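Local coordinates for betaine aldehyde dehydrogenase (Staphylococcus aureus subsp. aureus COL, PDB 4QTO), which catalyses the NAD-dependent oxidation of betaine aldehyde to glycine betaine, at residues A104-E118 and S129-M141. Sequence-based numbering, arbitrary orientation. Where two conformers were deposited one is given.
Sequences ADKIKEHREALARLE and SYADMDDIHNVFM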
loop_
_atom_site.group_PDB
_atom_site.type_symbol
_atom_site.label_atom_id
_atom_site.label_comp_id
_atom_site.label_asym_id
_atom_site.label_seq_id
_atom_site.Cartn_x
_atom_site.Cartn_y
_atom_site.Cartn_z
ATOM N N ALA A 104 17.827 13.428 14.495
ATOM C CA ALA A 104 17.301 12.632 15.609
ATOM C C ALA A 104 18.374 12.368 16.684
ATOM O O ALA A 104 18.123 12.522 17.894
ATOM C CB ALA A 104 16.741 11.316 15.123
ATOM N N ASP A 105 19.557 11.969 16.248
ATOM C CA ASP A 105 20.632 11.657 17.177
ATOM C C ASP A 105 21.082 12.910 17.981
ATOM O O ASP A 105 21.390 12.805 19.157
ATOM C CB ASP A 105 21.766 11.025 16.438
ATOM C CG ASP A 105 21.427 9.609 15.942
ATOM O OD1 ASP A 105 20.527 8.951 16.476
ATOM O OD2 ASP A 105 22.145 9.156 15.047
ATOM N N LYS A 106 21.067 14.079 17.349
ATOM C CA LYS A 106 21.381 15.332 18.069
ATOM C C LYS A 106 20.334 15.661 19.135
ATOM O O LYS A 106 20.691 16.148 20.200
ATOM C CB LYS A 106 21.561 16.472 17.076
ATOM C CG LYS A 106 22.909 16.335 16.371
ATOM C CD LYS A 106 23.097 17.377 15.312
ATOM C CE LYS A 106 24.437 17.236 14.603
ATOM N NZ LYS A 106 25.649 17.584 15.395
ATOM N N ILE A 107 19.063 15.344 18.869
ATOM C CA ILE A 107 18.025 15.588 19.875
ATOM C C ILE A 107 18.303 14.743 21.122
ATOM O O ILE A 107 18.282 15.262 22.237
ATOM C CB ILE A 107 16.615 15.257 19.340
ATOM C CG1 ILE A 107 16.269 16.139 18.129
ATOM C CG2 ILE A 107 15.593 15.382 20.448
ATOM C CD1 ILE A 107 16.192 17.608 18.375
ATOM N N LYS A 108 18.638 13.474 20.927
ATOM C CA LYS A 108 18.958 12.605 22.057
ATOM C C LYS A 108 20.237 13.044 22.770
ATOM O O LYS A 108 20.278 13.102 24.017
ATOM C CB LYS A 108 19.055 11.156 21.613
ATOM C CG LYS A 108 19.345 10.211 22.772
ATOM C CD LYS A 108 19.388 8.767 22.308
ATOM C CE LYS A 108 18.024 8.287 21.882
ATOM N NZ LYS A 108 16.954 8.556 22.858
ATOM N N GLU A 109 21.262 13.445 22.020
ATOM C CA GLU A 109 22.507 13.919 22.591
ATOM C C GLU A 109 22.281 15.113 23.515
ATOM O O GLU A 109 22.890 15.198 24.585
ATOM C CB GLU A 109 23.464 14.329 21.453
ATOM C CG GLU A 109 24.746 14.966 21.894
ATOM C CD GLU A 109 25.631 15.393 20.720
ATOM O OE1 GLU A 109 25.200 15.246 19.549
ATOM O OE2 GLU A 109 26.774 15.866 21.007
ATOM N N HIS A 110 21.387 15.997 23.109
ATOM C CA HIS A 110 21.098 17.231 23.839
ATOM C C HIS A 110 19.803 17.224 24.630
ATOM O O HIS A 110 19.270 18.294 24.950
ATOM C CB HIS A 110 21.118 18.415 22.862
ATOM C CG HIS A 110 22.436 18.626 22.210
ATOM N ND1 HIS A 110 23.509 19.176 22.881
ATOM C CD2 HIS A 110 22.882 18.336 20.967
ATOM C CE1 HIS A 110 24.556 19.211 22.072
ATOM N NE2 HIS A 110 24.192 18.736 20.903
ATOM N N ARG A 111 19.307 16.024 24.932
ATOM C CA ARG A 111 18.031 15.842 25.600
ATOM C C ARG A 111 17.876 16.681 26.856
ATOM O O ARG A 111 16.855 17.332 27.055
ATOM C CB ARG A 111 17.903 14.361 25.976
ATOM C CG ARG A 111 16.641 13.966 26.687
ATOM C CD ARG A 111 16.757 12.470 27.038
ATOM N NE ARG A 111 15.536 11.906 27.573
ATOM C CZ ARG A 111 15.245 11.786 28.863
ATOM N NH1 ARG A 111 14.095 11.235 29.218
ATOM N NH2 ARG A 111 16.085 12.212 29.801
ATOM N N GLU A 112 18.888 16.663 27.706
ATOM C CA GLU A 112 18.811 17.391 28.975
ATOM C C GLU A 112 18.668 18.900 28.798
ATOM O O GLU A 112 17.767 19.526 29.369
ATOM C CB GLU A 112 20.013 17.051 29.871
ATOM C CG GLU A 112 19.903 17.618 31.284
ATOM C CD GLU A 112 18.828 16.941 32.128
ATOM O OE1 GLU A 112 18.678 15.689 32.057
ATOM O OE2 GLU A 112 18.148 17.665 32.891
ATOM N N ALA A 113 19.570 19.496 28.024
ATOM C CA ALA A 113 19.523 20.926 27.779
ATOM C C ALA A 113 18.251 21.355 27.070
ATOM O O ALA A 113 17.655 22.386 27.396
ATOM C CB ALA A 113 20.748 21.374 26.981
ATOM N N LEU A 114 17.822 20.570 26.088
ATOM C CA LEU A 114 16.594 20.902 25.375
ATOM C C LEU A 114 15.376 20.856 26.309
ATOM O O LEU A 114 14.502 21.720 26.207
ATOM C CB LEU A 114 16.381 19.969 24.190
ATOM C CG LEU A 114 17.275 20.196 22.957
ATOM C CD1 LEU A 114 17.225 19.032 21.980
ATOM C CD2 LEU A 114 16.893 21.484 22.261
ATOM N N ALA A 115 15.305 19.825 27.139
ATOM C CA ALA A 115 14.181 19.685 28.077
ATOM C C ALA A 115 14.147 20.868 29.034
ATOM O O ALA A 115 13.077 21.466 29.300
ATOM C CB ALA A 115 14.280 18.391 28.829
ATOM N N ARG A 116 15.315 21.256 29.536
ATOM C CA ARG A 116 15.391 22.398 30.431
ATOM C C ARG A 116 14.967 23.703 29.749
ATOM O O ARG A 116 14.236 24.508 30.323
ATOM C CB ARG A 116 16.797 22.514 31.063
ATOM C CG ARG A 116 17.098 21.357 31.977
ATOM C CD ARG A 116 18.477 21.430 32.625
ATOM N NE ARG A 116 18.605 20.321 33.566
ATOM C CZ ARG A 116 18.147 20.332 34.824
ATOM N NH1 ARG A 116 18.305 19.254 35.589
ATOM N NH2 ARG A 116 17.541 21.405 35.339
ATOM N N LEU A 117 15.413 23.908 28.519
ATOM C CA LEU A 117 15.050 25.090 27.766
ATOM C C LEU A 117 13.529 25.133 27.516
ATOM O O LEU A 117 12.906 26.198 27.603
ATOM C CB LEU A 117 15.825 25.072 26.446
ATOM C CG LEU A 117 15.760 26.347 25.626
ATOM C CD1 LEU A 117 16.215 27.511 26.489
ATOM C CD2 LEU A 117 16.584 26.216 24.363
ATOM N N GLU A 118 12.924 23.974 27.235
ATOM C CA GLU A 118 11.494 23.914 26.967
ATOM C C GLU A 118 10.693 24.244 28.238
ATOM O O GLU A 118 9.709 24.989 28.182
ATOM C CB GLU A 118 11.086 22.553 26.389
ATOM C CG GLU A 118 9.767 22.546 25.616
ATOM C CD GLU A 118 9.884 23.196 24.231
ATOM O OE1 GLU A 118 10.271 24.371 24.127
ATOM O OE2 GLU A 118 9.533 22.573 23.217
ATOM N N SER A 129 8.800 17.708 29.904
ATOM C CA SER A 129 9.750 18.087 28.861
ATOM C C SER A 129 10.681 16.944 28.440
ATOM O O SER A 129 10.955 16.824 27.244
ATOM C CB SER A 129 10.544 19.331 29.236
ATOM O OG SER A 129 9.685 20.477 29.306
ATOM N N TYR A 130 11.129 16.111 29.385
ATOM C CA TYR A 130 11.954 14.949 29.038
ATOM C C TYR A 130 11.146 14.019 28.135
ATOM O O TYR A 130 11.654 13.495 27.128
ATOM C CB TYR A 130 12.403 14.148 30.255
ATOM C CG TYR A 130 13.425 14.782 31.165
ATOM C CD1 TYR A 130 14.523 15.400 30.662
ATOM C CD2 TYR A 130 13.312 14.642 32.542
ATOM C CE1 TYR A 130 15.488 15.959 31.531
ATOM C CE2 TYR A 130 14.255 15.172 33.404
ATOM C CZ TYR A 130 15.330 15.834 32.890
ATOM O OH TYR A 130 16.256 16.343 33.785
ATOM N N ALA A 131 9.883 13.786 28.489
ATOM C CA ALA A 131 9.011 12.924 27.652
ATOM C C ALA A 131 8.888 13.479 26.233
ATOM O O ALA A 131 8.932 12.713 25.249
ATOM C CB ALA A 131 7.632 12.770 28.302
ATOM N N ASP A 132 8.720 14.795 26.092
ATOM C CA ASP A 132 8.667 15.435 24.783
ATOM C C ASP A 132 9.934 15.159 24.022
ATOM O O ASP A 132 9.892 14.844 22.823
ATOM C CB ASP A 132 8.618 16.982 24.833
ATOM C CG ASP A 132 7.279 17.577 25.076
ATOM O OD1 ASP A 132 6.263 16.866 25.315
ATOM O OD2 ASP A 132 7.285 18.862 25.044
ATOM N N MET A 133 11.093 15.276 24.677
ATOM C CA MET A 133 12.358 15.098 23.946
ATOM C C MET A 133 12.536 13.666 23.463
ATOM O O MET A 133 13.086 13.436 22.376
ATOM C CB MET A 133 13.587 15.551 24.754
ATOM C CG MET A 133 13.515 17.025 25.135
ATOM S SD MET A 133 13.235 18.125 23.734
ATOM C CE MET A 133 12.227 19.402 24.456
ATOM N N ASP A 134 12.052 12.712 24.239
ATOM C CA ASP A 134 12.097 11.312 23.822
ATOM C C ASP A 134 11.190 11.140 22.605
ATOM O O ASP A 134 11.538 10.454 21.631
ATOM C CB ASP A 134 11.680 10.384 24.958
ATOM C CG ASP A 134 12.698 10.335 26.076
ATOM O OD1 ASP A 134 13.875 10.654 25.844
ATOM O OD2 ASP A 134 12.301 9.975 27.213
ATOM N N ASP A 135 10.025 11.758 22.650
ATOM C CA ASP A 135 9.125 11.671 21.528
ATOM C C ASP A 135 9.692 12.339 20.255
ATOM O O ASP A 135 9.557 11.824 19.139
ATOM C CB ASP A 135 7.812 12.287 21.930
ATOM C CG ASP A 135 6.717 11.803 21.112
ATOM O OD1 ASP A 135 6.750 10.593 20.742
ATOM O OD2 ASP A 135 5.811 12.615 20.881
ATOM N N ILE A 136 10.312 13.505 20.417
ATOM C CA ILE A 136 10.906 14.234 19.313
ATOM C C ILE A 136 11.998 13.407 18.621
ATOM O O ILE A 136 12.055 13.333 17.405
ATOM C CB ILE A 136 11.412 15.611 19.758
ATOM C CG1 ILE A 136 10.195 16.473 20.136
ATOM C CG2 ILE A 136 12.240 16.279 18.691
ATOM C CD1 ILE A 136 10.532 17.609 21.052
ATOM N N HIS A 137 12.844 12.756 19.415
ATOM C CA HIS A 137 13.829 11.854 18.846
ATOM C C HIS A 137 13.129 10.786 17.984
ATOM O O HIS A 137 13.563 10.498 16.847
ATOM C CB HIS A 137 14.627 11.151 19.967
ATOM C CG HIS A 137 15.514 10.046 19.477
ATOM N ND1 HIS A 137 16.707 10.280 18.846
ATOM C CD2 HIS A 137 15.355 8.701 19.501
ATOM C CE1 HIS A 137 17.272 9.120 18.531
ATOM N NE2 HIS A 137 16.489 8.147 18.955
ATOM N N ASN A 138 12.058 10.191 18.514
ATOM C CA ASN A 138 11.327 9.167 17.789
ATOM C C ASN A 138 10.603 9.676 16.541
ATOM O O ASN A 138 10.489 8.945 15.569
ATOM C CB ASN A 138 10.404 8.405 18.701
ATOM C CG ASN A 138 11.171 7.482 19.631
ATOM O OD1 ASN A 138 12.237 6.940 19.230
ATOM N ND2 ASN A 138 10.637 7.237 20.817
ATOM N N VAL A 139 10.134 10.930 16.548
ATOM C CA VAL A 139 9.530 11.504 15.357
ATOM C C VAL A 139 10.553 11.621 14.227
ATOM O O VAL A 139 10.354 11.191 13.086
ATOM C CB VAL A 139 8.902 12.868 15.686
ATOM C CG1 VAL A 139 8.537 13.664 14.419
ATOM C CG2 VAL A 139 7.680 12.693 16.562
ATOM N N PHE A 140 11.688 12.231 14.533
ATOM C CA PHE A 140 12.738 12.334 13.535
ATOM C C PHE A 140 13.194 10.950 13.057
ATOM O O PHE A 140 13.403 10.751 11.868
ATOM C CB PHE A 140 13.951 13.182 13.985
ATOM C CG PHE A 140 13.697 14.684 13.981
ATOM C CD1 PHE A 140 13.718 15.383 12.793
ATOM C CD2 PHE A 140 13.521 15.383 15.151
ATOM C CE1 PHE A 140 13.505 16.758 12.756
ATOM C CE2 PHE A 140 13.316 16.772 15.115
ATOM C CZ PHE A 140 13.313 17.453 13.918
ATOM N N MET A 141 13.343 10.005 13.984
ATOM C CA MET A 141 13.824 8.671 13.594
ATOM C C MET A 141 12.820 7.966 12.699
ATOM O O MET A 141 13.214 7.295 11.740
ATOM C CB MET A 141 14.144 7.803 14.799
ATOM C CG MET A 141 14.948 6.561 14.433
ATOM S SD MET A 141 16.598 6.942 13.804
ATOM C CE MET A 141 17.272 7.631 15.339
HETATM O O HOH W 1 13.513 8.299 22.483
HETATM O O HOH W 2 7.722 20.551 22.773
#
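The carbonyl oxygen of Ala104 takes two donors: Lys108 N of its own helix and, from helix 126-146, His137 ND1 at 2.8 Å. The imidazole N-H comes nearly straight from above the carbonyl plane. Over one face of this ring lies Lys108 CE, 3.5 Å from the His137 centroid, a CH-pi contact reached by a bend at chi3 (-68°); a flat imidazole suits this place because its edge donates while its face packs. Ala104, small enough to let the backbones close in, sets CB 3.5 Å from Phe140 CB. Next along, branched Ile107 fills a hole between Met133, Ile136, His137 and Phe140. Arg111, its chain extended, grips Asp134 side-on in a salt bridge, NE to OD1 at 2.7 Å and NH1 to OD2 at 3.0 Å. Its guanidinium runs nearly parallel to the Tyr130 ring, whose CD1 rests on Ala115 CB and whose hydroxyl donates to Glu112 OE2 at 2.5 Å, a very short bond; Arg116 NE bonds weakly to that oxygen. Flexible Met133 bends among Leu114, Ala115 and Glu118. This antiparallel helix packing is uneven: the chain turns at His110, so 104-109 runs at 166° to 129-141 but 111-118 at 126°. Helix 183-197 touches Ile136 and Phe140, helix 211-223 His110 and Leu114, and Lys98 of the second subunit His137.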